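PDB 3BLX: isocitrate dehydrogenase [NAD] subunit 2 from Saccharomyces cerevisiae, which catalyses, as one of two kinds of subunit in an octamer, the NAD-dependent oxidative decarboxylation of isocitrate to 2-oxoglutarate in the citric acid cycle, and also binds RNA. Local coordinates for residues N112-E120 against S251-L262; K189-F200 against S240-D248. All coordinates share one frame; numbering follows the deposited sequence.

Contact 1 (N112-E120 against S251-L262); sequences NVRPAKSIE and SDLNSGLSAGSL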
# COMPACT_ATOMS: atom_id res chain seq x y z
N ASN B 112 14.84 -45.84 7.95
CA ASN B 112 15.85 -45.22 8.79
C ASN B 112 15.75 -45.84 10.19
O ASN B 112 14.71 -45.73 10.82
CB ASN B 112 15.64 -43.70 8.85
CG ASN B 112 16.72 -42.97 9.64
OD1 ASN B 112 16.46 -42.40 10.70
ND2 ASN B 112 17.93 -42.98 9.12
N VAL B 113 16.80 -46.51 10.65
CA VAL B 113 16.80 -47.14 11.96
C VAL B 113 17.54 -46.28 12.97
O VAL B 113 18.70 -45.96 12.76
CB VAL B 113 17.45 -48.49 11.90
CG1 VAL B 113 17.41 -49.16 13.26
CG2 VAL B 113 16.75 -49.32 10.84
N ARG B 114 16.86 -45.87 14.04
CA ARG B 114 17.43 -44.95 15.02
C ARG B 114 17.32 -45.49 16.44
O ARG B 114 16.27 -45.30 17.08
CB ARG B 114 16.68 -43.62 14.99
CG ARG B 114 17.18 -42.63 13.98
CD ARG B 114 18.28 -41.80 14.56
NE ARG B 114 18.10 -40.39 14.23
CZ ARG B 114 17.99 -39.41 15.13
NH1 ARG B 114 18.07 -39.67 16.42
NH2 ARG B 114 17.81 -38.18 14.73
N PRO B 115 18.39 -46.14 16.94
CA PRO B 115 18.53 -46.62 18.32
C PRO B 115 18.80 -45.46 19.26
O PRO B 115 19.55 -44.58 18.88
CB PRO B 115 19.78 -47.48 18.26
CG PRO B 115 19.99 -47.78 16.83
CD PRO B 115 19.53 -46.57 16.12
N ALA B 116 18.21 -45.45 20.44
CA ALA B 116 18.66 -44.53 21.48
C ALA B 116 18.88 -45.26 22.81
O ALA B 116 17.92 -45.53 23.51
CB ALA B 116 17.67 -43.39 21.65
N LYS B 117 20.13 -45.59 23.13
CA LYS B 117 20.44 -46.32 24.36
C LYS B 117 21.25 -45.50 25.36
O LYS B 117 22.11 -44.71 24.96
CB LYS B 117 21.11 -47.67 24.08
CG LYS B 117 20.98 -48.66 25.26
CD LYS B 117 21.43 -50.09 24.95
CE LYS B 117 22.95 -50.28 25.08
NZ LYS B 117 23.39 -51.69 24.77
N SER B 118 20.95 -45.66 26.64
CA SER B 118 21.76 -45.10 27.72
C SER B 118 23.14 -45.77 27.75
O SER B 118 23.29 -46.93 27.32
CB SER B 118 21.07 -45.30 29.06
OG SER B 118 20.04 -44.34 29.23
N ILE B 119 24.14 -45.02 28.22
CA ILE B 119 25.49 -45.56 28.37
C ILE B 119 25.70 -45.98 29.82
O ILE B 119 25.54 -45.17 30.75
CB ILE B 119 26.58 -44.54 27.99
CG1 ILE B 119 26.47 -44.14 26.51
CG2 ILE B 119 27.96 -45.11 28.29
CD1 ILE B 119 26.46 -45.32 25.52
N GLU B 120 26.03 -47.26 30.03
CA GLU B 120 26.27 -47.80 31.37
C GLU B 120 27.47 -47.13 32.03
O GLU B 120 28.56 -47.08 31.45
CB GLU B 120 26.48 -49.32 31.32
CG GLU B 120 25.20 -50.11 31.19
CD GLU B 120 24.17 -49.74 32.25
OE1 GLU B 120 24.59 -49.37 33.37
OE2 GLU B 120 22.95 -49.80 31.95
N SER B 251 12.37 -39.57 16.75
CA SER B 251 13.74 -40.01 16.89
C SER B 251 14.63 -38.99 17.64
O SER B 251 15.54 -39.38 18.38
CB SER B 251 14.33 -40.41 15.55
OG SER B 251 14.41 -39.30 14.70
N ASP B 252 14.35 -37.70 17.46
CA ASP B 252 15.11 -36.65 18.16
C ASP B 252 14.72 -36.52 19.64
O ASP B 252 15.52 -36.10 20.47
CB ASP B 252 14.97 -35.30 17.44
CG ASP B 252 16.07 -35.06 16.38
OD1 ASP B 252 16.42 -35.99 15.62
OD2 ASP B 252 16.56 -33.90 16.30
N LEU B 253 13.49 -36.87 19.95
CA LEU B 253 13.03 -36.94 21.32
C LEU B 253 13.64 -38.15 22.04
O LEU B 253 14.00 -38.08 23.19
CB LEU B 253 11.51 -37.02 21.32
CG LEU B 253 10.73 -37.07 22.61
CD1 LEU B 253 9.36 -36.47 22.42
CD2 LEU B 253 10.61 -38.48 23.04
N ASN B 254 13.77 -39.27 21.34
CA ASN B 254 14.44 -40.44 21.88
C ASN B 254 15.90 -40.15 22.23
O ASN B 254 16.39 -40.53 23.28
CB ASN B 254 14.31 -41.64 20.92
CG ASN B 254 12.88 -42.17 20.81
OD1 ASN B 254 12.00 -41.77 21.59
ND2 ASN B 254 12.64 -43.06 19.85
N SER B 255 16.59 -39.45 21.35
CA SER B 255 17.98 -39.11 21.58
C SER B 255 18.12 -38.12 22.74
O SER B 255 19.15 -38.07 23.41
CB SER B 255 18.63 -38.57 20.30
OG SER B 255 18.76 -39.62 19.34
N GLY B 256 17.08 -37.33 22.97
CA GLY B 256 17.05 -36.43 24.12
C GLY B 256 16.89 -37.22 25.41
O GLY B 256 17.34 -36.79 26.48
N LEU B 257 16.25 -38.38 25.32
CA LEU B 257 16.06 -39.21 26.49
C LEU B 257 17.36 -39.93 26.82
O LEU B 257 17.78 -39.99 27.97
CB LEU B 257 14.92 -40.20 26.28
CG LEU B 257 13.54 -39.55 26.26
CD1 LEU B 257 12.44 -40.54 25.90
CD2 LEU B 257 13.27 -38.88 27.59
N SER B 258 18.01 -40.46 25.80
CA SER B 258 19.19 -41.28 26.02
C SER B 258 20.43 -40.47 26.38
O SER B 258 21.25 -40.93 27.17
CB SER B 258 19.45 -42.19 24.82
OG SER B 258 19.79 -41.44 23.68
N ALA B 259 20.55 -39.26 25.83
CA ALA B 259 21.81 -38.53 25.92
C ALA B 259 21.68 -37.02 26.11
O ALA B 259 22.61 -36.37 26.60
CB ALA B 259 22.68 -38.84 24.68
N GLY B 260 20.56 -36.44 25.72
CA GLY B 260 20.39 -34.99 25.80
C GLY B 260 20.91 -34.29 24.56
O GLY B 260 21.07 -33.07 24.56
N SER B 261 21.17 -35.06 23.49
CA SER B 261 21.67 -34.51 22.23
C SER B 261 21.87 -35.60 21.20
O SER B 261 21.79 -36.79 21.51
CB SER B 261 23.00 -33.79 22.43
OG SER B 261 24.08 -34.72 22.38
N LEU B 262 22.17 -35.19 19.97
CA LEU B 262 22.44 -36.16 18.90
C LEU B 262 23.86 -36.73 18.91
O LEU B 262 24.22 -37.53 18.04
CB LEU B 262 22.14 -35.56 17.52
CG LEU B 262 20.75 -35.03 17.17
CD1 LEU B 262 19.66 -35.95 17.67
CD2 LEU B 262 20.55 -33.63 17.72

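Contact 2 (K189-F200 against S240-D248); sequences KSTIQRLADGLF and SVCPNLYGD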
# COMPACT_ATOMS: atom_id res chain seq x y z
N LYS B 189 -1.39 -41.00 14.43
CA LYS B 189 -2.26 -39.94 14.96
C LYS B 189 -3.74 -40.35 14.73
O LYS B 189 -4.02 -41.26 13.96
CB LYS B 189 -1.93 -38.59 14.31
CG LYS B 189 -1.84 -37.41 15.28
CD LYS B 189 -2.96 -37.46 16.32
CE LYS B 189 -3.40 -36.06 16.77
NZ LYS B 189 -2.34 -35.29 17.49
N SER B 190 -4.67 -39.67 15.42
CA SER B 190 -6.07 -40.11 15.51
C SER B 190 -6.57 -40.84 14.26
O SER B 190 -6.88 -40.22 13.26
CB SER B 190 -6.99 -38.92 15.80
OG SER B 190 -8.33 -39.36 15.93
N THR B 191 -6.67 -42.16 14.36
CA THR B 191 -6.95 -43.05 13.23
C THR B 191 -8.25 -42.77 12.44
O THR B 191 -8.33 -43.08 11.24
CB THR B 191 -6.91 -44.54 13.68
OG1 THR B 191 -7.40 -45.39 12.64
CG2 THR B 191 -7.74 -44.74 14.96
N ILE B 192 -9.27 -42.19 13.09
CA ILE B 192 -10.57 -41.98 12.43
C ILE B 192 -10.71 -40.61 11.74
O ILE B 192 -11.51 -40.44 10.81
CB ILE B 192 -11.77 -42.22 13.40
CG1 ILE B 192 -13.02 -42.69 12.63
CG2 ILE B 192 -12.05 -40.98 14.27
CD1 ILE B 192 -12.87 -44.05 11.99
N GLN B 193 -9.92 -39.63 12.19
CA GLN B 193 -9.94 -38.28 11.64
C GLN B 193 -8.81 -38.05 10.62
O GLN B 193 -8.67 -36.96 10.05
CB GLN B 193 -9.89 -37.24 12.76
CG GLN B 193 -11.19 -37.16 13.58
CD GLN B 193 -12.27 -36.30 12.91
OE1 GLN B 193 -12.22 -35.06 12.94
NE2 GLN B 193 -13.27 -36.96 12.33
N ARG B 194 -7.99 -39.08 10.44
CA ARG B 194 -7.03 -39.14 9.35
C ARG B 194 -6.94 -40.57 8.81
O ARG B 194 -6.37 -41.45 9.42
CB ARG B 194 -5.64 -38.59 9.73
CG ARG B 194 -5.31 -38.47 11.21
CD ARG B 194 -5.46 -37.04 11.74
NE ARG B 194 -4.33 -36.14 11.46
CZ ARG B 194 -3.21 -36.44 10.78
NH1 ARG B 194 -2.27 -35.50 10.60
NH2 ARG B 194 -3.02 -37.66 10.29
N LEU B 195 -7.53 -40.78 7.64
CA LEU B 195 -7.43 -42.04 6.95
C LEU B 195 -6.05 -42.30 6.30
O LEU B 195 -5.84 -43.31 5.66
CB LEU B 195 -8.56 -42.16 5.92
CG LEU B 195 -8.43 -41.58 4.53
CD1 LEU B 195 -9.82 -41.30 4.00
CD2 LEU B 195 -7.63 -40.32 4.59
N ALA B 196 -5.09 -41.40 6.50
CA ALA B 196 -3.71 -41.68 6.09
C ALA B 196 -3.05 -42.55 7.15
O ALA B 196 -2.23 -43.42 6.86
CB ALA B 196 -2.94 -40.41 5.95
N ASP B 197 -3.41 -42.30 8.40
CA ASP B 197 -2.91 -43.14 9.46
C ASP B 197 -3.70 -44.43 9.49
O ASP B 197 -3.16 -45.49 9.80
CB ASP B 197 -2.96 -42.40 10.80
CG ASP B 197 -1.90 -41.30 10.91
OD1 ASP B 197 -0.70 -41.63 11.03
OD2 ASP B 197 -2.27 -40.10 10.89
N GLY B 198 -4.97 -44.36 9.15
CA GLY B 198 -5.76 -45.56 8.98
C GLY B 198 -5.15 -46.53 7.98
O GLY B 198 -5.29 -47.73 8.15
N LEU B 199 -4.47 -46.03 6.95
CA LEU B 199 -3.92 -46.91 5.93
C LEU B 199 -2.66 -47.57 6.44
O LEU B 199 -2.37 -48.73 6.16
CB LEU B 199 -3.67 -46.16 4.61
CG LEU B 199 -2.79 -46.81 3.54
CD1 LEU B 199 -3.10 -46.20 2.21
CD2 LEU B 199 -1.30 -46.65 3.85
N PHE B 200 -1.89 -46.80 7.20
CA PHE B 200 -0.65 -47.27 7.76
C PHE B 200 -0.91 -48.36 8.78
O PHE B 200 -0.22 -49.35 8.78
CB PHE B 200 0.10 -46.12 8.39
CG PHE B 200 1.52 -46.42 8.72
CD1 PHE B 200 2.49 -46.44 7.72
CD2 PHE B 200 1.91 -46.66 10.02
CE1 PHE B 200 3.82 -46.70 8.01
CE2 PHE B 200 3.25 -46.93 10.32
CZ PHE B 200 4.21 -46.95 9.31
N SER B 240 9.43 -49.55 17.68
CA SER B 240 8.42 -48.65 17.12
C SER B 240 8.58 -48.39 15.60
O SER B 240 9.69 -48.16 15.13
CB SER B 240 8.45 -47.33 17.87
OG SER B 240 8.35 -47.55 19.26
N VAL B 241 7.49 -48.46 14.84
CA VAL B 241 7.47 -47.85 13.50
C VAL B 241 6.52 -46.67 13.39
O VAL B 241 5.47 -46.64 14.00
CB VAL B 241 7.05 -48.82 12.43
CG1 VAL B 241 8.22 -49.26 11.64
CG2 VAL B 241 6.26 -49.94 13.03
N CYS B 242 6.85 -45.71 12.55
CA CYS B 242 5.91 -44.62 12.28
C CYS B 242 6.03 -44.13 10.87
O CYS B 242 7.05 -44.38 10.20
CB CYS B 242 6.14 -43.47 13.25
SG CYS B 242 7.78 -42.75 13.09
N PRO B 243 4.98 -43.44 10.39
CA PRO B 243 5.02 -42.82 9.05
C PRO B 243 6.05 -41.70 9.03
O PRO B 243 6.44 -41.20 10.10
CB PRO B 243 3.62 -42.26 8.86
CG PRO B 243 2.77 -42.90 9.93
CD PRO B 243 3.69 -43.22 11.06
N ASN B 244 6.52 -41.33 7.85
CA ASN B 244 7.60 -40.33 7.75
C ASN B 244 7.32 -39.02 8.52
O ASN B 244 8.25 -38.41 9.05
CB ASN B 244 7.93 -40.06 6.28
CG ASN B 244 8.85 -38.87 6.09
OD1 ASN B 244 8.41 -37.81 5.66
ND2 ASN B 244 10.13 -39.04 6.44
N LEU B 245 6.05 -38.62 8.58
CA LEU B 245 5.59 -37.41 9.26
C LEU B 245 6.15 -37.13 10.67
O LEU B 245 6.61 -36.02 10.97
CB LEU B 245 4.06 -37.40 9.30
CG LEU B 245 3.47 -35.99 9.37
CD1 LEU B 245 3.53 -35.30 8.00
CD2 LEU B 245 2.04 -35.99 9.90
N TYR B 246 6.10 -38.13 11.54
CA TYR B 246 6.50 -37.94 12.92
C TYR B 246 7.88 -38.51 13.19
O TYR B 246 8.41 -38.39 14.29
CB TYR B 246 5.51 -38.64 13.86
CG TYR B 246 4.09 -38.67 13.36
CD1 TYR B 246 3.32 -37.52 13.38
CD2 TYR B 246 3.52 -39.85 12.90
CE1 TYR B 246 2.01 -37.54 12.93
CE2 TYR B 246 2.21 -39.88 12.45
CZ TYR B 246 1.47 -38.72 12.47
OH TYR B 246 0.16 -38.74 12.02
N GLY B 247 8.47 -39.16 12.19
CA GLY B 247 9.77 -39.78 12.35
C GLY B 247 10.87 -38.87 12.86
O GLY B 247 11.58 -39.23 13.79
N ASP B 248 11.02 -37.70 12.22
CA ASP B 248 12.00 -36.68 12.61
C ASP B 248 11.89 -36.34 14.10
O ASP B 248 12.88 -36.38 14.82
CB ASP B 248 11.79 -35.40 11.77
CG ASP B 248 12.78 -35.27 10.60
OD1 ASP B 248 13.87 -35.90 10.64
OD2 ASP B 248 12.48 -34.50 9.65

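Contact 1 (N112-E120 against S251-L262)
Ser-251 opens the helical side by setting OG over one face of the Arg-114 guanidinium, 3.5 Å above the plane and over its centre; Gly-247 O, one turn back, takes the hydrogen bond of that hydroxyl. Asp-252 starts off facing away from the strand, yet its carboxylate swings back to form a salt bridge, OD1 lying 2.7 Å from Arg-114 NH2. The bond is bent, 132° at the hydrogen, with the carboxylate and guanidinium planes 50° apart. Bends at chi2 and chi3 carry the arginine across the helix to this oxygen. Asn-254 offers its carbonyl O, 3.5 Å from Ala-116 CB, and its own CB behind. Ser-255 OG sits in the guanidinium plane, 3.0 Å from Arg-114 NH1, and is hydrogen-bonded to Thr-265 OG1. At Ser-258, OG reaches Ala-116 CB at 3.5 Å, while CB packs near Lys-117 O. After the helix ends, the chain brings Leu-262 CD1 to within 4.1 Å of Arg-114 NH2. By similarity Arg-114 binds substrate and Asp-252 magnesium, so the salt bridge joins two probable active-site residues in the apo enzyme and, with Ser-251 OG over the face and Ser-255 OG at the edge, probably helps to orient the arginine.

Contact 2 (K189-F200 against S240-D248)
Asp-197 OD2 is held by Arg-194 NH2 in a salt bridge of 2.6 Å, and Tyr-246 OH lies 3.0 Å from the same oxygen. The phenol donates a weak hydrogen bond to Asp-197 OD1, 3.2 Å from OH; this oxygen sits in the ring plane at the edge, and carboxylate and ring planes differ by only 18°. Lys-189 crosses the tyrosine at about a right angle, its CB against the hydroxyl, and then its bent chain leads NZ away to a long, weak ion pair with Asp-222. The arginine probably keeps the buried carboxylate charged. Leu-245 CB lies over one face of the Tyr-246 ring. Farther along the helix, Phe-200 lies against Pro-243 in a CH-pi contact: Pro-243 CG stands 3.9 Å from the centroid of the Phe-200 ring, 12° off the normal. A chi1 of -166°, which swings CG opposite the backbone N, extends the ring of Phe-200 to the end of strand 238-242, where CZ meets Cys-242 C at 3.7 Å and Val-241 O lies at the edge. Helix 195-208 thus packs on the turn between strand 238-242 and helix 244-258; Ser-165 and Ile-169 of helix 162-178 and Val-186 of strand 183-188 also touch Phe-200.

Helix 244-258 serves both contacts, its beginning in contact 2 and its later turns in contact 1, and the centres lie about 22 Å apart. Contact 1 is nearer the middle of the chain and only partly buried; contact 2, farther out, is nonetheless a buried contact. Both reach the same mixed sheet, contact 1 through strand 109-117 running almost parallel to the helix, contact 2 through the end of strand 238-242. Their chemistry differs accordingly: in contact 1 an ion pair spans the two segments, whereas in contact 2 the ion pair stays within 189-200 and a phenol and an aromatic-proline contact make the join. The other subunit type, IDH1, lies beside both.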